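Local coordinates for protein 3-deoxy-manno-octulosonate cytidylyltransferase (Escherichia coli, PDB 1H7E) that activates the eight-carbon sugar KDO by joining it to CMP from CTP, releasing diphosphate, probably for incorporation into bacterial lipopolysaccharide, at residues Glu108-Gly113 against Ile175-Arg180. Numbering follows the deposited sequence.
Sequences ETLLQG and IYAYRR
L110 of the helical segment 108-113 packs onto I175 and A177 of the strand segment 175-179, the two axes running nearly parallel at 24° and approaching to 9.0 Å. The backbones come closest where the CA atoms of L110 and A177 stand 7.0 Å apart; no hydrogen bond links the segments, and the side chains meet by apolar contacts. Alternation along the strand sends I175 and A177 toward the helix, whereas Y176 leaves from the other face of the sheet. On the helix side the contact is carried by L110. Its CG lies anti to the backbone N (chi1 -173°), which extends the isobutyl group from the helix to the sheet. There the branch point rests on the methyl of A177, with L110 CG 3.9 Å from A177 CB. From this point CD2 reaches back along the strand toward its N-terminal side and meets the gamma methyl of I175, L110 CD2 to I175 CG2 being 3.5 Å. L110 CD2 also approaches the strand backbone, 4.1 Å from Y176 C. The small side chain of A177 is consistent with the close approach of the leucine, while the branched I175 flanks it. A123 and L125 of the adjacent strand 122-129 touch L110 as well, while I175 packs on L95 and I102, and the contact lies in a buried apolar layer. Farther along, R179 reaches across toward the C-terminal end of helix 104-116, and its NH1 bonds to the carbonyl oxygens of M114, in the last turn, and L120, beyond the helix. Y176, on the opposite face, has its hydroxyl bonded to H172. Helix 104-116 thus covers one face of the central mixed sheet at strand 169-179, the helix-on-sheet layering of the alpha/beta GT-A-like nucleotidyltransferase fold.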
ATOM      1  N   GLU A 108      19.731  -4.763 -15.811  1.00 16.80           N
ATOM      2  CA  GLU A 108      19.901  -6.208 -15.909  1.00 16.20           C
ATOM      3  C   GLU A 108      19.220  -6.926 -14.743  1.00 19.77           C
ATOM      4  O   GLU A 108      18.642  -8.007 -14.921  1.00 17.26           O
ATOM      5  CB  GLU A 108      21.387  -6.571 -15.978  1.00 18.66           C
ATOM      6  CG  GLU A 108      21.994  -6.280 -17.342  1.00 25.53           C
ATOM      7  CD  GLU A 108      23.510  -6.439 -17.402  1.00 28.73           C
ATOM      8  OE1 GLU A 108      24.111  -7.037 -16.482  1.00 30.02           O
ATOM      9  OE2 GLU A 108      24.100  -5.940 -18.383  1.00 27.32           O
ATOM     10  N   THR A 109      19.282  -6.314 -13.556  1.00 21.22           N
ATOM     11  CA  THR A 109      18.649  -6.858 -12.343  1.00 22.35           C
ATOM     12  C   THR A 109      17.147  -6.923 -12.582  1.00 19.07           C
ATOM     13  O   THR A 109      16.499  -7.922 -12.295  1.00 21.64           O
ATOM     14  CB  THR A 109      18.924  -5.947 -11.104  1.00 23.59           C
ATOM     15  OG1 THR A 109      20.291  -6.084 -10.704  1.00 27.51           O
ATOM     16  CG2 THR A 109      18.026  -6.318  -9.924  1.00 26.93           C
ATOM     17  N   LEU A 110      16.620  -5.857 -13.166  1.00 21.33           N
ATOM     18  CA  LEU A 110      15.205  -5.754 -13.467  1.00 19.77           C
ATOM     19  C   LEU A 110      14.804  -6.828 -14.479  1.00 21.12           C
ATOM     20  O   LEU A 110      13.865  -7.591 -14.246  1.00 19.29           O
ATOM     21  CB  LEU A 110      14.936  -4.353 -14.005  1.00 21.63           C
ATOM     22  CG  LEU A 110      13.526  -3.861 -14.261  1.00 23.52           C
ATOM     23  CD1 LEU A 110      12.769  -3.792 -12.953  1.00 23.08           C
ATOM     24  CD2 LEU A 110      13.621  -2.482 -14.891  1.00 21.60           C
ATOM     25  N   LEU A 111      15.586  -6.958 -15.554  1.00 21.89           N
ATOM     26  CA  LEU A 111      15.303  -7.948 -16.607  1.00 24.23           C
ATOM     27  C   LEU A 111      15.388  -9.375 -16.081  1.00 26.28           C
ATOM     28  O   LEU A 111      14.585 -10.226 -16.470  1.00 25.00           O
ATOM     29  CB  LEU A 111      16.271  -7.788 -17.785  1.00 25.84           C
ATOM     30  CG  LEU A 111      15.737  -7.736 -19.219  1.00 28.31           C
ATOM     31  CD1 LEU A 111      16.891  -8.016 -20.148  1.00 29.37           C
ATOM     32  CD2 LEU A 111      14.631  -8.744 -19.454  1.00 25.45           C
ATOM     33  N   GLN A 112      16.376  -9.638 -15.223  1.00 27.62           N
ATOM     34  CA  GLN A 112      16.543 -10.962 -14.630  1.00 30.81           C
ATOM     35  C   GLN A 112      15.326 -11.320 -13.756  1.00 29.24           C
ATOM     36  O   GLN A 112      14.876 -12.472 -13.733  1.00 26.84           O
ATOM     37  CB  GLN A 112      17.835 -11.026 -13.799  1.00 39.15           C
ATOM     38  CG  GLN A 112      18.247 -12.457 -13.405  1.00 50.83           C
ATOM     39  CD  GLN A 112      18.198 -13.423 -14.597  1.00 58.06           C
ATOM     40  OE1 GLN A 112      19.062 -13.385 -15.482  1.00 60.32           O
ATOM     41  NE2 GLN A 112      17.163 -14.265 -14.641  1.00 59.64           N
ATOM     42  N   GLY A 113      14.803 -10.327 -13.040  1.00 25.07           N
ATOM     43  CA  GLY A 113      13.641 -10.554 -12.203  1.00 24.03           C
ATOM     44  C   GLY A 113      12.450 -11.007 -13.036  1.00 24.43           C
ATOM     45  O   GLY A 113      11.728 -11.922 -12.626  1.00 23.64           O
ATOM     46  N   ILE A 175      11.964   3.367 -13.387  1.00 16.17           N
ATOM     47  CA  ILE A 175      12.306   2.486 -14.511  1.00 16.48           C
ATOM     48  C   ILE A 175      11.393   1.284 -14.363  1.00 16.05           C
ATOM     49  O   ILE A 175      11.326   0.686 -13.281  1.00 14.11           O
ATOM     50  CB  ILE A 175      13.747   2.005 -14.423  1.00 17.32           C
ATOM     51  CG1 ILE A 175      14.682   3.201 -14.605  1.00 21.05           C
ATOM     52  CG2 ILE A 175      14.020   0.966 -15.499  1.00 17.52           C
ATOM     53  CD1 ILE A 175      16.115   2.861 -14.390  1.00 23.83           C
ATOM     54  N   TYR A 176      10.715   0.918 -15.449  1.00 10.91           N
ATOM     55  CA  TYR A 176       9.767  -0.196 -15.427  1.00 10.88           C
ATOM     56  C   TYR A 176      10.008  -1.237 -16.508  1.00 14.00           C
ATOM     57  O   TYR A 176      10.529  -0.905 -17.571  1.00 15.11           O
ATOM     58  CB  TYR A 176       8.353   0.327 -15.680  1.00 11.41           C
ATOM     59  CG  TYR A 176       7.814   1.314 -14.677  1.00 11.95           C
ATOM     60  CD1 TYR A 176       8.070   2.680 -14.811  1.00 15.53           C
ATOM     61  CD2 TYR A 176       6.999   0.888 -13.628  1.00 13.11           C
ATOM     62  CE1 TYR A 176       7.517   3.606 -13.920  1.00 16.61           C
ATOM     63  CE2 TYR A 176       6.437   1.802 -12.732  1.00 13.43           C
ATOM     64  CZ  TYR A 176       6.698   3.149 -12.887  1.00 14.66           C
ATOM     65  OH  TYR A 176       6.117   4.050 -12.034  1.00 18.57           O
ATOM     66  N   ALA A 177       9.638  -2.484 -16.216  1.00 12.12           N
ATOM     67  CA  ALA A 177       9.688  -3.595 -17.182  1.00 11.15           C
ATOM     68  C   ALA A 177       8.233  -4.091 -17.222  1.00 13.54           C
ATOM     69  O   ALA A 177       7.627  -4.365 -16.178  1.00 14.68           O
ATOM     70  CB  ALA A 177      10.616  -4.713 -16.716  1.00 11.48           C
ATOM     71  N   TYR A 178       7.654  -4.156 -18.416  1.00 11.20           N
ATOM     72  CA  TYR A 178       6.276  -4.607 -18.581  1.00 11.41           C
ATOM     73  C   TYR A 178       6.214  -5.797 -19.496  1.00 14.46           C
ATOM     74  O   TYR A 178       6.894  -5.818 -20.507  1.00 15.50           O
ATOM     75  CB  TYR A 178       5.416  -3.549 -19.279  1.00 14.17           C
ATOM     76  CG  TYR A 178       5.303  -2.226 -18.582  1.00 14.90           C
ATOM     77  CD1 TYR A 178       4.276  -1.985 -17.664  1.00 15.03           C
ATOM     78  CD2 TYR A 178       6.178  -1.190 -18.878  1.00 11.96           C
ATOM     79  CE1 TYR A 178       4.121  -0.745 -17.072  1.00 15.68           C
ATOM     80  CE2 TYR A 178       6.028   0.066 -18.277  1.00 15.87           C
ATOM     81  CZ  TYR A 178       4.995   0.271 -17.382  1.00 16.24           C
ATOM     82  OH  TYR A 178       4.818   1.503 -16.809  1.00 23.04           O
ATOM     83  N   ARG A 179       5.388  -6.772 -19.141  1.00 14.43           N
ATOM     84  CA  ARG A 179       5.130  -7.932 -19.985  1.00 14.64           C
ATOM     85  C   ARG A 179       4.217  -7.376 -21.109  1.00 15.91           C
ATOM     86  O   ARG A 179       3.441  -6.425 -20.893  1.00 11.28           O
ATOM     87  CB  ARG A 179       4.350  -8.980 -19.199  1.00 18.96           C
ATOM     88  CG  ARG A 179       4.810 -10.373 -19.403  1.00 27.28           C
ATOM     89  CD  ARG A 179       5.608 -10.802 -18.217  1.00 31.55           C
ATOM     90  NE  ARG A 179       6.630 -11.774 -18.588  1.00 38.89           N
ATOM     91  CZ  ARG A 179       7.591 -12.195 -17.773  1.00 41.43           C
ATOM     92  NH1 ARG A 179       7.661 -11.728 -16.521  1.00 36.86           N
ATOM     93  NH2 ARG A 179       8.504 -13.056 -18.222  1.00 42.98           N
ATOM     94  N   ARG A 180       4.317  -7.953 -22.307  1.00 14.32           N
ATOM     95  CA  ARG A 180       3.515  -7.507 -23.447  1.00 15.30           C
ATOM     96  C   ARG A 180       1.999  -7.480 -23.175  1.00 12.73           C
ATOM     97  O   ARG A 180       1.311  -6.504 -23.519  1.00 13.24           O
ATOM     98  CB  ARG A 180       3.826  -8.391 -24.673  1.00 12.95           C
ATOM     99  CG  ARG A 180       3.125  -7.956 -25.950  1.00 18.49           C
ATOM    100  CD  ARG A 180       3.598  -8.763 -27.170  1.00 22.58           C
ATOM    101  NE  ARG A 180       2.761  -8.493 -28.338  1.00 23.57           N
ATOM    102  CZ  ARG A 180       2.944  -7.502 -29.211  1.00 25.27           C
ATOM    103  NH1 ARG A 180       3.957  -6.663 -29.092  1.00 24.50           N
ATOM    104  NH2 ARG A 180       2.049  -7.300 -30.171  1.00 27.26           N
TER